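Local coordinates for signal peptidase I (Enterococcus faecalis, PDB 4ME8), which probably cleaves hydrophobic N-terminal signal or leader sequences from secreted proteins, as a serine-type endopeptidase of the S26 family, at residues 27-32 and 52-57; 111-116 and 122-127. One frame throughout, in Å; residues are numbered along the deposited sequence. Where two conformers were deposited one is given.

Interaction 1 (27-32 and 52-57); sequences PQRFDI and PGETVE
Arg-29 and Glu-54 reach toward each other from opposite directions and meet as a two-pronged salt bridge. The guanidinium presents its end, NH1 and NH2, to the carboxylate. Arg-29 NH1 gives a hydrogen bond to Glu-54 OE1 at 2.9 Å. Arg-29 NH2 gives the matching bond to Glu-54 OE2, also 2.9 Å. Both bonds are nearly straight and lie in the guanidinium plane. The two flat groups are not coplanar: their planes are 32° apart, and each oxygen is met on its syn side but 30-34° out of the carboxylate plane. Arg-29 bends at its third torsion (chi3 -38°), which turns the guanidinium end-on to the acid. Glu-54, extended beyond CG, carries its carboxylate out to the arginine. Each group has a second anchor: NH1 also bonds to Ile-49 O, and OE1 accepts from Leu-51 N. Closer to its backbone, Arg-29 lays CG over one face of the Phe-30 ring. Arg-29 sits in a type II turn, Gln-28 to Asp-31, just before strand 32-36. Glu-54 lies in the loop leading into strand 56-59. The pair therefore ties the approaches to two antiparallel sheets, with Ile-65 of strand 62-65 touching both side chains.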
loop_
_atom_site.group_PDB
_atom_site.type_symbol
_atom_site.label_atom_id
_atom_site.label_comp_id
_atom_site.label_asym_id
_atom_site.label_seq_id
_atom_site.Cartn_x
_atom_site.Cartn_y
_atom_site.Cartn_z
ATOM N N PRO A 27 -1.632 12.775 6.426
ATOM C CA PRO A 27 -1.284 12.003 5.225
ATOM C C PRO A 27 -2.474 11.770 4.291
ATOM O O PRO A 27 -3.585 11.521 4.752
ATOM C CB PRO A 27 -0.745 10.682 5.796
ATOM C CG PRO A 27 -0.294 11.033 7.177
ATOM C CD PRO A 27 -1.306 12.028 7.656
ATOM N N GLN A 28 -2.231 11.899 2.992
ATOM C CA GLN A 28 -3.246 11.693 1.962
ATOM C C GLN A 28 -2.777 10.541 1.077
ATOM O O GLN A 28 -1.613 10.186 1.098
ATOM C CB GLN A 28 -3.401 12.943 1.104
ATOM C CG GLN A 28 -3.476 14.254 1.872
ATOM C CD GLN A 28 -3.404 15.463 0.952
ATOM O OE1 GLN A 28 -2.487 16.284 1.054
ATOM N NE2 GLN A 28 -4.364 15.571 0.032
ATOM N N ARG A 29 -3.671 9.970 0.286
ATOM C CA ARG A 29 -3.308 8.853 -0.592
ATOM C C ARG A 29 -2.149 9.179 -1.547
ATOM O O ARG A 29 -2.095 10.245 -2.155
ATOM C CB ARG A 29 -4.524 8.407 -1.398
ATOM C CG ARG A 29 -4.373 7.059 -2.085
ATOM C CD ARG A 29 -5.506 6.824 -3.077
ATOM N NE ARG A 29 -6.779 7.334 -2.562
ATOM C CZ ARG A 29 -7.494 6.765 -1.586
ATOM N NH1 ARG A 29 -7.089 5.632 -1.012
ATOM N NH2 ARG A 29 -8.626 7.340 -1.175
ATOM N N PHE A 30 -1.232 8.227 -1.665
ATOM C CA PHE A 30 -0.039 8.339 -2.505
ATOM C C PHE A 30 1.084 9.172 -1.868
ATOM O O PHE A 30 2.158 9.313 -2.451
ATOM C CB PHE A 30 -0.361 8.828 -3.928
ATOM C CG PHE A 30 -1.363 7.964 -4.665
ATOM C CD1 PHE A 30 -1.196 6.592 -4.745
ATOM C CD2 PHE A 30 -2.452 8.535 -5.312
ATOM C CE1 PHE A 30 -2.098 5.797 -5.439
ATOM C CE2 PHE A 30 -3.356 7.746 -6.015
ATOM C CZ PHE A 30 -3.174 6.374 -6.085
ATOM N N ASP A 31 0.848 9.698 -0.669
ATOM C CA ASP A 31 1.932 10.224 0.146
ATOM C C ASP A 31 2.866 9.086 0.559
ATOM O O ASP A 31 2.436 7.936 0.764
ATOM C CB ASP A 31 1.405 10.919 1.413
ATOM C CG ASP A 31 0.804 12.301 1.135
ATOM O OD1 ASP A 31 0.891 12.795 -0.012
ATOM O OD2 ASP A 31 0.254 12.909 2.091
ATOM N N ILE A 32 4.148 9.423 0.664
ATOM C CA ILE A 32 5.146 8.505 1.195
ATOM C C ILE A 32 5.270 8.785 2.684
ATOM O O ILE A 32 5.387 9.938 3.096
ATOM C CB ILE A 32 6.497 8.650 0.463
ATOM C CG1 ILE A 32 6.377 8.003 -0.912
ATOM C CG2 ILE A 32 7.627 7.977 1.236
ATOM C CD1 ILE A 32 7.438 8.446 -1.882
ATOM N N PRO A 52 -8.563 4.526 6.258
ATOM C CA PRO A 52 -9.660 3.934 7.045
ATOM C C PRO A 52 -11.016 3.874 6.325
ATOM O O PRO A 52 -11.481 4.874 5.762
ATOM C CB PRO A 52 -9.769 4.865 8.254
ATOM C CG PRO A 52 -8.401 5.446 8.421
ATOM C CD PRO A 52 -7.773 5.490 7.053
ATOM N N GLY A 53 -11.641 2.703 6.350
ATOM C CA GLY A 53 -12.983 2.540 5.796
ATOM C C GLY A 53 -13.011 2.008 4.378
ATOM O O GLY A 53 -14.026 1.461 3.944
ATOM N N GLU A 54 -11.889 2.131 3.676
ATOM C CA GLU A 54 -11.814 1.796 2.258
ATOM C C GLU A 54 -11.525 0.316 1.975
ATOM O O GLU A 54 -10.799 -0.349 2.717
ATOM C CB GLU A 54 -10.751 2.661 1.584
ATOM C CG GLU A 54 -11.115 4.148 1.550
ATOM C CD GLU A 54 -9.955 5.049 1.150
ATOM O OE1 GLU A 54 -8.818 4.542 1.019
ATOM O OE2 GLU A 54 -10.170 6.273 0.971
ATOM N N THR A 55 -12.106 -0.188 0.887
ATOM C CA THR A 55 -11.680 -1.464 0.318
ATOM C C THR A 55 -10.494 -1.207 -0.628
ATOM O O THR A 55 -10.426 -0.155 -1.281
ATOM C CB THR A 55 -12.815 -2.170 -0.456
ATOM O OG1 THR A 55 -13.123 -1.431 -1.641
ATOM C CG2 THR A 55 -14.075 -2.315 0.408
ATOM N N VAL A 56 -9.556 -2.151 -0.673
ATOM C CA VAL A 56 -8.414 -2.082 -1.579
ATOM C C VAL A 56 -8.353 -3.344 -2.405
ATOM O O VAL A 56 -8.379 -4.450 -1.865
ATOM C CB VAL A 56 -7.077 -1.932 -0.825
ATOM C CG1 VAL A 56 -5.907 -1.960 -1.807
ATOM C CG2 VAL A 56 -7.074 -0.646 -0.005
ATOM N N GLU A 57 -8.280 -3.177 -3.718
ATOM C CA GLU A 57 -8.165 -4.307 -4.619
ATOM C C GLU A 57 -7.162 -4.006 -5.725
ATOM O O GLU A 57 -7.096 -2.892 -6.240
ATOM C CB GLU A 57 -9.536 -4.694 -5.212
ATOM C CG GLU A 57 -9.452 -5.767 -6.300
ATOM C CD GLU A 57 -10.775 -6.469 -6.614
ATOM O OE1 GLU A 57 -11.865 -5.919 -6.342
ATOM O OE2 GLU A 57 -10.722 -7.593 -7.161
#

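Interaction 2 (111-116 and 122-127); sequences FVLGDN and DSRYFG. With EDO (1,2-ethanediol), chain C; EDO (1,2-ethanediol), chain B.
Asp-122, the N-cap of the weakly bonded helix 123-126, meets Val-112, Leu-113 and Gly-114 at the end of strand 109-113. Asp-122 CB packs 3.5 Å from Val-112 O. A chi1 of 51° brings Asp-122 CG to the strand end, 3.7 Å from Leu-113 CA. OD1 takes Arg-124 NE on its syn lone pair and Arg-124 N on the anti side, the latter a capping bond. OD2 uses its syn lone pair for Arg-124 NH2. On its anti side Asp-122 OD2 accepts from Gly-114 N at 3.0 Å, nearly straight, and it also bonds to Ser-120 OG. Arg-124 thus grips the acid side-on, and its NH2 also donates to Arg-117 O. Ser-123 fastens the same strand at Val-112. Ser-123 OG accepts from Val-112 N at 2.9 Å and donates to Gly-127 O, while Ser-123 N donates to Val-112 O at 3.0 Å. Ser-123 CB sits over one face of the Phe-111 ring, a CH-pi contact 3.5 Å from the centroid. Gly-114 to Arg-124 carries the GDNxxxSxxS signature of type I signal peptidases. Five donors satisfy the buried carboxylate, and Arg-124 probably balances its charge. The network probably helps to hold the strand end beside Lys-46, a predicted active-site residue.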
loop_
_atom_site.group_PDB
_atom_site.type_symbol
_atom_site.label_atom_id
_atom_site.label_comp_id
_atom_site.label_asym_id
_atom_site.label_seq_id
_atom_site.Cartn_x
_atom_site.Cartn_y
_atom_site.Cartn_z
ATOM N N PHE A 111 -3.160 1.059 4.919
ATOM C CA PHE A 111 -2.635 0.025 4.043
ATOM C C PHE A 111 -1.584 0.697 3.182
ATOM O O PHE A 111 -1.863 1.715 2.536
ATOM C CB PHE A 111 -3.744 -0.544 3.152
ATOM C CG PHE A 111 -3.312 -1.727 2.338
ATOM C CD1 PHE A 111 -3.333 -2.998 2.880
ATOM C CD2 PHE A 111 -2.865 -1.563 1.035
ATOM C CE1 PHE A 111 -2.922 -4.094 2.132
ATOM C CE2 PHE A 111 -2.443 -2.645 0.287
ATOM C CZ PHE A 111 -2.473 -3.915 0.831
ATOM N N VAL A 112 -0.368 0.161 3.198
ATOM C CA VAL A 112 0.750 0.774 2.463
ATOM C C VAL A 112 1.402 -0.229 1.508
ATOM O O VAL A 112 1.316 -1.428 1.719
ATOM C CB VAL A 112 1.806 1.368 3.416
ATOM C CG1 VAL A 112 1.163 2.367 4.382
ATOM C CG2 VAL A 112 2.556 0.276 4.176
ATOM N N LEU A 113 2.010 0.271 0.438
ATOM C CA LEU A 113 2.727 -0.565 -0.522
ATOM C C LEU A 113 4.015 0.141 -0.930
ATOM O O LEU A 113 4.055 1.367 -0.974
ATOM C CB LEU A 113 1.881 -0.804 -1.768
ATOM C CG LEU A 113 0.556 -1.558 -1.669
ATOM C CD1 LEU A 113 -0.120 -1.549 -3.024
ATOM C CD2 LEU A 113 0.733 -2.993 -1.199
ATOM N N GLY A 114 5.056 -0.630 -1.237
ATOM C CA GLY A 114 6.302 -0.061 -1.745
ATOM C C GLY A 114 6.346 -0.062 -3.261
ATOM O O GLY A 114 5.856 -1.002 -3.893
ATOM N N ASP A 115 6.962 0.967 -3.846
ATOM C CA ASP A 115 7.003 1.115 -5.307
ATOM C C ASP A 115 7.764 -0.025 -5.997
ATOM O O ASP A 115 7.371 -0.436 -7.092
ATOM C CB ASP A 115 7.601 2.460 -5.714
ATOM C CG ASP A 115 6.727 3.658 -5.310
ATOM O OD1 ASP A 115 5.592 3.491 -4.787
ATOM O OD2 ASP A 115 7.195 4.794 -5.531
ATOM N N ASN A 116 8.854 -0.504 -5.384
ATOM C CA ASN A 116 9.558 -1.689 -5.896
ATOM C C ASN A 116 8.782 -2.944 -5.466
ATOM O O ASN A 116 9.240 -3.749 -4.648
ATOM C CB ASN A 116 11.027 -1.725 -5.437
ATOM C CG ASN A 116 11.909 -2.576 -6.347
ATOM O OD1 ASN A 116 11.545 -2.882 -7.481
ATOM N ND2 ASN A 116 13.077 -2.954 -5.849
ATOM N N ASP A 122 5.517 -5.024 2.626
ATOM C CA ASP A 122 4.552 -3.957 2.858
ATOM C C ASP A 122 3.259 -4.576 3.364
ATOM O O ASP A 122 3.293 -5.691 3.875
ATOM C CB ASP A 122 4.386 -3.095 1.598
ATOM C CG ASP A 122 4.117 -3.916 0.350
ATOM O OD1 ASP A 122 3.436 -4.955 0.452
ATOM O OD2 ASP A 122 4.590 -3.516 -0.736
ATOM N N SER A 123 2.133 -3.870 3.258
ATOM C CA SER A 123 0.895 -4.335 3.897
ATOM C C SER A 123 0.383 -5.656 3.331
ATOM O O SER A 123 -0.358 -6.370 4.012
ATOM C CB SER A 123 -0.203 -3.270 3.839
ATOM O OG SER A 123 0.059 -2.214 4.752
ATOM N N ARG A 124 0.778 -5.990 2.101
ATOM C CA ARG A 124 0.491 -7.320 1.559
ATOM C C ARG A 124 1.029 -8.449 2.424
ATOM O O ARG A 124 0.508 -9.556 2.360
ATOM C CB ARG A 124 1.068 -7.483 0.155
ATOM C CG ARG A 124 0.301 -6.743 -0.920
ATOM C CD ARG A 124 1.050 -6.765 -2.240
ATOM N NE ARG A 124 2.346 -6.096 -2.141
ATOM C CZ ARG A 124 3.280 -6.122 -3.091
ATOM N NH1 ARG A 124 3.073 -6.785 -4.228
ATOM N NH2 ARG A 124 4.433 -5.485 -2.902
ATOM N N TYR A 125 2.083 -8.178 3.200
ATOM C CA TYR A 125 2.803 -9.228 3.930
ATOM C C TYR A 125 2.953 -8.983 5.438
ATOM O O TYR A 125 2.963 -9.952 6.201
ATOM C CB TYR A 125 4.174 -9.455 3.283
ATOM C CG TYR A 125 4.085 -9.676 1.786
ATOM C CD1 TYR A 125 3.420 -10.782 1.267
ATOM C CD2 TYR A 125 4.646 -8.771 0.889
ATOM C CE1 TYR A 125 3.325 -10.989 -0.100
ATOM C CE2 TYR A 125 4.558 -8.967 -0.480
ATOM C CZ TYR A 125 3.896 -10.076 -0.968
ATOM O OH TYR A 125 3.810 -10.270 -2.321
ATOM N N PHE A 126 3.094 -7.724 5.871
ATOM C CA PHE A 126 3.076 -7.409 7.317
ATOM C C PHE A 126 1.760 -6.803 7.850
ATOM O O PHE A 126 1.668 -6.454 9.032
ATOM C CB PHE A 126 4.316 -6.600 7.771
ATOM C CG PHE A 126 4.464 -5.216 7.164
ATOM C CD1 PHE A 126 3.380 -4.364 6.978
ATOM C CD2 PHE A 126 5.729 -4.737 6.859
ATOM C CE1 PHE A 126 3.546 -3.100 6.451
ATOM C CE2 PHE A 126 5.909 -3.464 6.337
ATOM C CZ PHE A 126 4.815 -2.640 6.136
ATOM N N GLY A 127 0.745 -6.691 6.995
ATOM C CA GLY A 127 -0.577 -6.262 7.445
ATOM C C GLY A 127 -0.673 -4.758 7.597
ATOM O O GLY A 127 0.183 -4.030 7.115
HETATM C C1 EDO C . -0.627 -13.239 0.773
HETATM O O1 EDO C . 0.072 -13.023 -0.468
HETATM C C2 EDO C . 0.298 -13.009 1.970
HETATM O O2 EDO C . -0.321 -12.159 2.955
HETATM C C1 EDO B . 9.374 4.664 -0.651
HETATM O O1 EDO B . 10.694 4.302 -1.088
HETATM C C2 EDO B . 8.336 4.227 -1.680
HETATM O O2 EDO B . 8.099 2.821 -1.580
#

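How the interactions relate
Interaction 1 is a surface contact and interaction 2 a buried one. In 27-32 with 52-57, one pair of opposite charges bridges two loops, and little else touches. In 111-116 with 122-127, charge is combined with backbone bonds, a serine hydroxyl and aromatic packing, and the area buried is about four times as large. Interaction 1 works between sheets, whereas interaction 2 seats a short helix against one strand of the five-stranded sheet. Their centres are about 12 Å apart. They meet where Val-56 CG1 packs 4.1 Å from Phe-111 CE2. Only interaction 2 lies near a predicted active-site residue, Lys-46.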